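Local coordinates for enolase from the environmental genome shotgun sequencing of the Sargasso Sea (PDB 2QGY), which is of unknown function but belongs to the enolase superfamily, whose members typically use a magnesium ion to stabilise an enolate intermediate, at residues 332-337 with 343-348; 138-143 with 158-163; 255-260 with 286-291. One frame throughout, in Å; residues are numbered along the deposited sequence.

Contact 1. Residues 332-337 with 343-348; sequences DYINFS and LPFDII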
loop_
_atom_site.group_PDB
_atom_site.type_symbol
_atom_site.label_atom_id
_atom_site.label_comp_id
_atom_site.label_asym_id
_atom_site.label_seq_id
_atom_site.Cartn_x
_atom_site.Cartn_y
_atom_site.Cartn_z
ATOM N N ASP A 332 15.968 -13.840 18.990
ATOM C CA ASP A 332 17.274 -13.809 18.303
ATOM C C ASP A 332 17.698 -12.411 17.863
ATOM O O ASP A 332 18.841 -12.203 17.479
ATOM C CB ASP A 332 17.348 -14.801 17.145
ATOM C CG ASP A 332 16.213 -14.623 16.124
ATOM O OD1 ASP A 332 15.025 -14.622 16.526
ATOM O OD2 ASP A 332 16.523 -14.517 14.925
ATOM N N TYR A 333 16.768 -11.464 17.889
ATOM C CA TYR A 333 17.066 -10.066 17.594
ATOM C C TYR A 333 17.452 -9.267 18.845
ATOM O O TYR A 333 17.832 -8.070 18.761
ATOM C CB TYR A 333 15.830 -9.415 16.965
ATOM C CG TYR A 333 15.574 -9.775 15.497
ATOM C CD1 TYR A 333 16.232 -10.843 14.864
ATOM C CD2 TYR A 333 14.661 -9.031 14.741
ATOM C CE1 TYR A 333 15.985 -11.151 13.495
ATOM C CE2 TYR A 333 14.409 -9.331 13.402
ATOM C CZ TYR A 333 15.069 -10.367 12.785
ATOM O OH TYR A 333 14.814 -10.630 11.444
ATOM N N ILE A 334 17.333 -9.890 20.023
ATOM C CA ILE A 334 17.587 -9.131 21.248
ATOM C C ILE A 334 19.059 -8.715 21.400
ATOM O O ILE A 334 19.347 -7.538 21.580
ATOM C CB ILE A 334 17.108 -9.863 22.509
ATOM C CG1 ILE A 334 15.568 -10.047 22.490
ATOM C CG2 ILE A 334 17.566 -9.114 23.755
ATOM C CD1 ILE A 334 14.761 -8.794 22.898
ATOM N N ASN A 335 19.988 -9.661 21.339
ATOM C CA ASN A 335 21.386 -9.260 21.550
ATOM C C ASN A 335 21.941 -8.512 20.348
ATOM O O ASN A 335 22.797 -7.632 20.505
ATOM C CB ASN A 335 22.267 -10.444 21.898
ATOM C CG ASN A 335 21.905 -11.057 23.235
ATOM O OD1 ASN A 335 21.557 -10.359 24.195
ATOM N ND2 ASN A 335 21.989 -12.372 23.307
ATOM N N PHE A 336 21.433 -8.815 19.149
ATOM C CA PHE A 336 21.780 -7.978 18.019
ATOM C C PHE A 336 21.443 -6.502 18.301
ATOM O O PHE A 336 22.240 -5.597 18.029
ATOM C CB PHE A 336 21.082 -8.389 16.726
ATOM C CG PHE A 336 21.426 -7.482 15.594
ATOM C CD1 PHE A 336 22.670 -7.595 14.970
ATOM C CD2 PHE A 336 20.553 -6.472 15.191
ATOM C CE1 PHE A 336 23.021 -6.751 13.966
ATOM C CE2 PHE A 336 20.904 -5.607 14.176
ATOM C CZ PHE A 336 22.146 -5.738 13.559
ATOM N N SER A 337 20.227 -6.264 18.778
ATOM C CA SER A 337 19.751 -4.905 19.019
ATOM C C SER A 337 20.555 -4.284 20.165
ATOM O O SER A 337 20.813 -3.071 20.184
ATOM C CB SER A 337 18.265 -4.916 19.351
ATOM O OG SER A 337 17.506 -5.444 18.272
ATOM N N LEU A 343 18.697 -1.322 25.729
ATOM C CA LEU A 343 17.247 -1.518 25.573
ATOM C C LEU A 343 16.441 -0.987 26.746
ATOM O O LEU A 343 16.834 -1.179 27.900
ATOM C CB LEU A 343 16.908 -2.995 25.359
ATOM C CG LEU A 343 17.587 -3.706 24.193
ATOM C CD1 LEU A 343 17.050 -5.133 24.086
ATOM C CD2 LEU A 343 17.388 -2.957 22.885
ATOM N N PRO A 344 15.305 -0.311 26.459
ATOM C CA PRO A 344 14.529 0.317 27.541
ATOM C C PRO A 344 13.536 -0.632 28.239
ATOM O O PRO A 344 12.563 -0.185 28.860
ATOM C CB PRO A 344 13.789 1.430 26.800
ATOM C CG PRO A 344 13.519 0.864 25.469
ATOM C CD PRO A 344 14.692 -0.063 25.137
ATOM N N PHE A 345 13.776 -1.930 28.139
ATOM C CA PHE A 345 12.954 -2.912 28.814
ATOM C C PHE A 345 13.820 -4.116 29.151
ATOM O O PHE A 345 14.876 -4.320 28.544
ATOM C CB PHE A 345 11.772 -3.320 27.903
ATOM C CG PHE A 345 12.204 -3.851 26.562
ATOM C CD1 PHE A 345 12.464 -5.209 26.380
ATOM C CD2 PHE A 345 12.349 -2.990 25.467
ATOM C CE1 PHE A 345 12.895 -5.709 25.114
ATOM C CE2 PHE A 345 12.763 -3.483 24.213
ATOM C CZ PHE A 345 13.037 -4.846 24.044
ATOM N N ASP A 346 13.356 -4.910 30.119
ATOM C CA ASP A 346 13.955 -6.182 30.477
ATOM C C ASP A 346 12.910 -7.267 30.294
ATOM O O ASP A 346 11.784 -7.116 30.775
ATOM C CB ASP A 346 14.363 -6.137 31.946
ATOM C CG ASP A 346 15.575 -5.274 32.175
ATOM O OD1 ASP A 346 16.664 -5.709 31.755
ATOM O OD2 ASP A 346 15.433 -4.175 32.767
ATOM N N ILE A 347 13.259 -8.336 29.583
ATOM C CA ILE A 347 12.364 -9.489 29.457
ATOM C C ILE A 347 12.657 -10.333 30.687
ATOM O O ILE A 347 13.807 -10.745 30.897
ATOM C CB ILE A 347 12.634 -10.317 28.173
ATOM C CG1 ILE A 347 12.551 -9.440 26.888
ATOM C CG2 ILE A 347 11.768 -11.634 28.156
ATOM C CD1 ILE A 347 11.246 -8.802 26.560
ATOM N N ILE A 348 11.638 -10.523 31.529
ATOM C CA ILE A 348 11.759 -11.392 32.715
ATOM C C ILE A 348 10.689 -12.491 32.631
ATOM O O ILE A 348 9.506 -12.227 32.822
ATOM C CB ILE A 348 11.642 -10.582 34.040
ATOM C CG1 ILE A 348 12.680 -9.440 34.076
ATOM C CG2 ILE A 348 11.841 -11.506 35.254
ATOM C CD1 ILE A 348 12.453 -8.432 35.184
#
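Ile-334 sets CG1 anti to its carbonyl carbon (chi1 -64°), which leaves CG2 opposite the backbone N and divides the two branches between Leu-343 and Phe-345. The methyl Ile-334 CG2 meets Leu-343 CD1 at 4.0 Å. The longer branch ends in Ile-334 CD1, which lies at the edge of the Phe-345 ring, near its plane and 4.2 Å from Phe-345 CE1. CD1 of Leu-343 stands anti to CA (chi2 -176°), and this carries both of its methyls across to the helix. While CD1 faces Ile-334, Leu-343 CD2 rests on Ser-337 CB, 4.1 Å away. The side chains of Ile-334 and Leu-343 cross obliquely, and the contact rests on apolar packing.

The setting is the C-terminal part of the modified TIM barrel of the enolase superfamily, a (beta/alpha)7beta barrel. After its last parallel strand, 327-329, the chain makes the short helix 334-338 and then returns as strand 345-348, which hairpins antiparallel to 351-354. The contact closes this brief excursion.

Polar bonds hold the helical side. Ser-337 OG donates to Tyr-333 O at 2.7 Å, tilted 23° out of the carbonyl plane, and Ser-337 N reaches the same oxygen at 3.0 Å from the opposite face. One carbonyl is thus gripped twice, and the hydroxyl is also hydrogen-bonded to the backbone N of Met-307. Met-307 also packs on Ile-334, while Ala-311 and Leu-315 of helix 309-320 back the ring of Phe-345.

Contact 2. Residues 138-143 with 158-163; sequences IYATCW and EKFYGK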
loop_
_atom_site.group_PDB
_atom_site.type_symbol
_atom_site.label_atom_id
_atom_site.label_comp_id
_atom_site.label_asym_id
_atom_site.label_seq_id
_atom_site.Cartn_x
_atom_site.Cartn_y
_atom_site.Cartn_z
ATOM N N ILE A 138 4.541 -11.171 26.924
ATOM C CA ILE A 138 5.125 -11.378 25.594
ATOM C C ILE A 138 5.091 -12.833 25.158
ATOM O O ILE A 138 4.921 -13.730 25.974
ATOM C CB ILE A 138 6.602 -10.851 25.530
ATOM C CG1 ILE A 138 7.437 -11.358 26.718
ATOM C CG2 ILE A 138 6.632 -9.329 25.523
ATOM C CD1 ILE A 138 8.085 -12.695 26.543
ATOM N N TYR A 139 5.271 -13.076 23.861
ATOM C CA TYR A 139 5.496 -14.412 23.367
ATOM C C TYR A 139 6.645 -14.309 22.355
ATOM O O TYR A 139 6.940 -13.219 21.849
ATOM C CB TYR A 139 4.222 -14.990 22.710
ATOM C CG TYR A 139 3.909 -14.385 21.346
ATOM C CD1 TYR A 139 4.407 -14.963 20.176
ATOM C CD2 TYR A 139 3.141 -13.216 21.235
ATOM C CE1 TYR A 139 4.151 -14.379 18.892
ATOM C CE2 TYR A 139 2.866 -12.637 19.988
ATOM C CZ TYR A 139 3.384 -13.214 18.827
ATOM O OH TYR A 139 3.095 -12.662 17.604
ATOM N N ALA A 140 7.282 -15.438 22.085
ATOM C CA ALA A 140 8.439 -15.493 21.214
ATOM C C ALA A 140 8.126 -16.173 19.914
ATOM O O ALA A 140 7.528 -17.273 19.879
ATOM C CB ALA A 140 9.591 -16.208 21.912
ATOM N N THR A 141 8.562 -15.542 18.828
ATOM C CA THR A 141 8.381 -16.103 17.502
ATOM C C THR A 141 9.624 -16.858 17.078
ATOM O O THR A 141 10.733 -16.354 17.198
ATOM C CB THR A 141 8.052 -15.001 16.477
ATOM O OG1 THR A 141 6.771 -14.463 16.792
ATOM C CG2 THR A 141 8.028 -15.534 15.065
ATOM N N CYS A 142 9.415 -18.096 16.626
ATOM C CA CYS A 142 10.504 -18.970 16.161
ATOM C C CYS A 142 10.476 -19.048 14.639
ATOM O O CYS A 142 9.680 -19.790 14.054
ATOM C CB CYS A 142 10.322 -20.386 16.693
ATOM S SG CYS A 142 11.794 -21.333 16.392
ATOM N N TRP A 143 11.324 -18.262 13.993
ATOM C CA TRP A 143 11.352 -18.219 12.559
ATOM C C TRP A 143 12.765 -17.946 12.069
ATOM O O TRP A 143 13.478 -17.132 12.658
ATOM C CB TRP A 143 10.432 -17.083 12.072
ATOM C CG TRP A 143 10.331 -17.020 10.581
ATOM C CD1 TRP A 143 9.425 -17.683 9.779
ATOM C CD2 TRP A 143 11.168 -16.271 9.704
ATOM N NE1 TRP A 143 9.664 -17.392 8.456
ATOM C CE2 TRP A 143 10.715 -16.508 8.386
ATOM C CE3 TRP A 143 12.244 -15.379 9.906
ATOM C CZ2 TRP A 143 11.319 -15.913 7.268
ATOM C CZ3 TRP A 143 12.843 -14.802 8.795
ATOM C CH2 TRP A 143 12.374 -15.063 7.499
ATOM N N GLU A 158 13.279 -25.813 22.224
ATOM C CA GLU A 158 13.746 -26.149 23.586
ATOM C C GLU A 158 14.377 -24.955 24.309
ATOM O O GLU A 158 14.159 -24.753 25.512
ATOM C CB GLU A 158 14.785 -27.258 23.544
ATOM C CG GLU A 158 14.258 -28.659 23.507
ATOM C CD GLU A 158 15.371 -29.643 23.251
ATOM O OE1 GLU A 158 16.491 -29.410 23.790
ATOM O OE2 GLU A 158 15.129 -30.625 22.499
ATOM N N LYS A 159 15.183 -24.197 23.568
ATOM C CA LYS A 159 15.871 -23.020 24.084
ATOM C C LYS A 159 14.839 -22.000 24.560
ATOM O O LYS A 159 14.871 -21.571 25.699
ATOM C CB LYS A 159 16.781 -22.441 22.997
ATOM C CG LYS A 159 17.630 -21.252 23.426
ATOM C CD LYS A 159 18.284 -20.543 22.220
ATOM C CE LYS A 159 19.478 -21.324 21.643
ATOM N NZ LYS A 159 20.037 -20.731 20.365
ATOM N N PHE A 160 13.926 -21.615 23.667
ATOM C CA PHE A 160 12.815 -20.732 24.014
ATOM C C PHE A 160 12.002 -21.240 25.233
ATOM O O PHE A 160 11.654 -20.477 26.128
ATOM C CB PHE A 160 11.880 -20.574 22.795
ATOM C CG PHE A 160 12.459 -19.731 21.648
ATOM C CD1 PHE A 160 13.809 -19.369 21.602
ATOM C CD2 PHE A 160 11.626 -19.286 20.620
ATOM C CE1 PHE A 160 14.329 -18.618 20.554
ATOM C CE2 PHE A 160 12.136 -18.524 19.558
ATOM C CZ PHE A 160 13.490 -18.175 19.529
ATOM N N TYR A 161 11.672 -22.522 25.241
ATOM C CA TYR A 161 10.946 -23.125 26.376
ATOM C C TYR A 161 11.674 -22.803 27.690
ATOM O O TYR A 161 11.082 -22.249 28.622
ATOM C CB TYR A 161 10.770 -24.642 26.154
ATOM C CG TYR A 161 10.320 -25.415 27.378
ATOM C CD1 TYR A 161 8.998 -25.361 27.810
ATOM C CD2 TYR A 161 11.221 -26.214 28.097
ATOM C CE1 TYR A 161 8.573 -26.061 28.933
ATOM C CE2 TYR A 161 10.807 -26.924 29.234
ATOM C CZ TYR A 161 9.477 -26.849 29.637
ATOM O OH TYR A 161 9.045 -27.545 30.754
ATOM N N GLY A 162 12.970 -23.102 27.726
ATOM C CA GLY A 162 13.828 -22.772 28.870
ATOM C C GLY A 162 13.715 -21.345 29.364
ATOM O O GLY A 162 13.937 -21.069 30.546
ATOM N N LYS A 163 13.326 -20.435 28.464
ATOM C CA LYS A 163 13.334 -19.014 28.774
ATOM C C LYS A 163 12.038 -18.540 29.419
ATOM O O LYS A 163 11.961 -17.422 29.892
ATOM C CB LYS A 163 13.644 -18.195 27.512
ATOM C CG LYS A 163 14.993 -18.498 26.861
ATOM C CD LYS A 163 16.179 -18.107 27.745
ATOM C CE LYS A 163 16.135 -16.641 28.170
ATOM N NZ LYS A 163 16.567 -16.468 29.598
#
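The Phe-160 ring slots against the strand with Thr-141 at its edge and with Ala-140 and Cys-142 on opposite sides of its plane, both approaching obliquely. At the rim, Thr-141 O lies near the ring plane, 3.5 Å from Phe-160 CE2; the oxygen sits beyond that carbon, where the ring hydrogens probably carry a slight positive charge. Ala-140 CB comes from one side to 3.9 Å from Phe-160 CD2. From the other, Cys-142 CB approaches to 3.9 Å from Phe-160 CE2. Cys-142 SG, anti to the backbone N (chi1 -169°), stands 5.0 Å from the centroid of the Phe-160 ring and 38° off the normal, an oblique sulfur-aromatic contact.

This is the opening beta-alpha-beta unit of the barrel: strand 135-141, helix 150-162 and strand 168-170. Phe-160 is the residue by which the end of the helix packs on the strand, and Ile-168 of the next strand touches it as well. Thr-141 turns its side chain away from the helix, where OG1 is hydrogen-bonded to Glu-328 OE2; the Thr-141 side chain is about 7 Å from the bound magnesium ion.

Contact 3. Residues 255-260 with 286-291; sequences SGLVHF and IEISNE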
loop_
_atom_site.group_PDB
_atom_site.type_symbol
_atom_site.label_atom_id
_atom_site.label_comp_id
_atom_site.label_asym_id
_atom_site.label_seq_id
_atom_site.Cartn_x
_atom_site.Cartn_y
_atom_site.Cartn_z
ATOM N N SER A 255 -2.846 -2.086 6.541
ATOM C CA SER A 255 -2.722 -0.845 7.304
ATOM C C SER A 255 -3.940 0.006 7.051
ATOM O O SER A 255 -4.712 -0.253 6.118
ATOM C CB SER A 255 -1.425 -0.056 6.953
ATOM O OG SER A 255 -1.380 0.253 5.554
ATOM N N GLY A 256 -4.122 1.018 7.883
ATOM C CA GLY A 256 -5.216 1.943 7.704
ATOM C C GLY A 256 -6.426 1.556 8.533
ATOM O O GLY A 256 -6.713 0.370 8.754
ATOM N N LEU A 257 -7.183 2.553 8.954
ATOM C CA LEU A 257 -8.348 2.273 9.799
ATOM C C LEU A 257 -9.465 1.546 9.060
ATOM O O LEU A 257 -10.140 0.715 9.634
ATOM C CB LEU A 257 -8.904 3.563 10.369
ATOM C CG LEU A 257 -8.055 4.276 11.413
ATOM C CD1 LEU A 257 -8.639 5.657 11.687
ATOM C CD2 LEU A 257 -7.987 3.440 12.696
ATOM N N VAL A 258 -9.661 1.874 7.779
ATOM C CA VAL A 258 -10.837 1.392 7.048
ATOM C C VAL A 258 -10.865 -0.129 6.943
ATOM O O VAL A 258 -11.910 -0.728 7.210
ATOM C CB VAL A 258 -10.924 2.031 5.648
ATOM C CG1 VAL A 258 -12.127 1.465 4.871
ATOM C CG2 VAL A 258 -11.030 3.564 5.782
ATOM N N HIS A 259 -9.735 -0.750 6.583
ATOM C CA HIS A 259 -9.712 -2.220 6.470
ATOM C C HIS A 259 -10.066 -2.842 7.832
ATOM O O HIS A 259 -10.865 -3.788 7.902
ATOM C CB HIS A 259 -8.349 -2.707 5.986
ATOM C CG HIS A 259 -8.196 -4.201 6.018
ATOM N ND1 HIS A 259 -8.855 -5.037 5.145
ATOM C CD2 HIS A 259 -7.540 -5.002 6.885
ATOM C CE1 HIS A 259 -8.541 -6.288 5.421
ATOM N NE2 HIS A 259 -7.755 -6.298 6.485
ATOM N N PHE A 260 -9.473 -2.328 8.905
ATOM C CA PHE A 260 -9.758 -2.913 10.234
ATOM C C PHE A 260 -11.191 -2.692 10.689
ATOM O O PHE A 260 -11.781 -3.593 11.316
ATOM C CB PHE A 260 -8.721 -2.497 11.289
ATOM C CG PHE A 260 -7.333 -3.078 11.024
ATOM C CD1 PHE A 260 -6.996 -4.347 11.478
ATOM C CD2 PHE A 260 -6.429 -2.395 10.207
ATOM C CE1 PHE A 260 -5.747 -4.918 11.194
ATOM C CE2 PHE A 260 -5.177 -2.947 9.914
ATOM C CZ PHE A 260 -4.840 -4.210 10.395
ATOM N N ILE A 286 -3.968 2.849 18.375
ATOM C CA ILE A 286 -4.813 3.099 19.552
ATOM C C ILE A 286 -6.300 3.231 19.205
ATOM O O ILE A 286 -7.141 2.703 19.927
ATOM C CB ILE A 286 -4.332 4.354 20.314
ATOM C CG1 ILE A 286 -2.933 4.143 20.926
ATOM C CG2 ILE A 286 -5.344 4.758 21.380
ATOM C CD1 ILE A 286 -2.848 3.065 22.002
ATOM N N GLU A 287 -6.619 3.926 18.115
ATOM C CA GLU A 287 -8.004 4.075 17.670
ATOM C C GLU A 287 -8.624 2.716 17.345
ATOM O O GLU A 287 -9.737 2.416 17.775
ATOM C CB GLU A 287 -8.084 4.984 16.444
ATOM C CG GLU A 287 -9.521 5.273 15.964
ATOM C CD GLU A 287 -10.458 5.704 17.099
ATOM O OE1 GLU A 287 -10.086 6.631 17.865
ATOM O OE2 GLU A 287 -11.580 5.134 17.209
ATOM N N ILE A 288 -7.898 1.897 16.595
ATOM C CA ILE A 288 -8.404 0.568 16.276
ATOM C C ILE A 288 -8.448 -0.360 17.501
ATOM O O ILE A 288 -9.346 -1.193 17.607
ATOM C CB ILE A 288 -7.683 -0.075 15.083
ATOM C CG1 ILE A 288 -8.605 -1.114 14.437
ATOM C CG2 ILE A 288 -6.347 -0.700 15.490
ATOM C CD1 ILE A 288 -9.803 -0.427 13.644
ATOM N N SER A 289 -7.530 -0.195 18.450
ATOM C CA SER A 289 -7.560 -0.992 19.679
ATOM C C SER A 289 -8.857 -0.718 20.440
ATOM O O SER A 289 -9.537 -1.627 20.918
ATOM C CB SER A 289 -6.342 -0.696 20.558
ATOM O OG SER A 289 -5.151 -1.151 19.938
ATOM N N ASN A 290 -9.238 0.547 20.485
ATOM C CA ASN A 290 -10.437 0.961 21.238
ATOM C C ASN A 290 -11.710 0.417 20.576
ATOM O O ASN A 290 -12.580 -0.173 21.243
ATOM C CB ASN A 290 -10.468 2.497 21.330
ATOM C CG ASN A 290 -9.360 3.067 22.224
ATOM O OD1 ASN A 290 -9.154 4.301 22.262
ATOM N ND2 ASN A 290 -8.646 2.198 22.953
ATOM N N GLU A 291 -11.811 0.574 19.258
ATOM C CA GLU A 291 -12.949 0.007 18.534
ATOM C C GLU A 291 -12.996 -1.511 18.657
ATOM O O GLU A 291 -14.076 -2.083 18.847
ATOM C CB GLU A 291 -12.941 0.450 17.062
ATOM C CG GLU A 291 -13.019 1.969 16.925
ATOM C CD GLU A 291 -12.937 2.455 15.498
ATOM O OE1 GLU A 291 -13.248 1.680 14.569
ATOM O OE2 GLU A 291 -12.566 3.643 15.301
#
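Helices 257-265 and 282-294, successive helices on the outside of the barrel, meet where Leu-257 and Phe-260, just after the N-cap Gly-256, face Glu-287 and Ile-288. The CA atoms come nearest at Leu-257 and Ile-288, but the tightest touch is made by Phe-260. Phe-260 CB lies 3.3 Å from Ile-288 CD1, short for two carbons and perhaps strained, and 3.4 Å from CG1 of the same isoleucine; the two side chains cross at about a right angle. Ile-288 reaches across because CG1 swings anti to its backbone N, though some way from the ideal (chi1 -156°), leaving CG2 between N and the carbonyl carbon. The Phe-260 ring then leads away from helix 282-294, with Gly-256 O in plane at its edge and Phe-272 meeting it edge-to-face.

Toward the outside, Leu-257 lays CD2 across the aliphatic part of Glu-287, 4.0 Å from Glu-287 CG. The glutamate chain bends at chi2 (49°), so that its methylenes serve the packing while the carboxylate turns off. Glu-291, one helical turn on, forms a salt bridge with Arg-261, adding a charged link between the same two helices.

Ile-264 of helix 257-265 continues the packing against Ile-288 and the side chain of Glu-291. Beyond helix 282-294, Ile-286 packs on helix 309-320, while Val-258 and His-259 on the first helix touch Glu-232 of the second subunit.

Overall arrangement
From the N terminus, contact 2 comes first, closing the loop from strand 135-141 to helix 150-162 at the start of the barrel. Contact 3 follows, spanning one strand to join two successive outer helices, and contact 1 comes last, closing the short excursion after the final parallel strand. The three loops run in series, so none nests in or crosses another. The hairpin 345-354 lies against the first strand through 351-354 and brings contacts 1 and 2 together: their centres are about 13 Å apart, and Ile-347 CG2 lies 4.2 Å from Ile-138 CD1. Contact 3 sits across the chain's centre from both, about 28 Å from contact 1 and about 29 Å from contact 2, between centres.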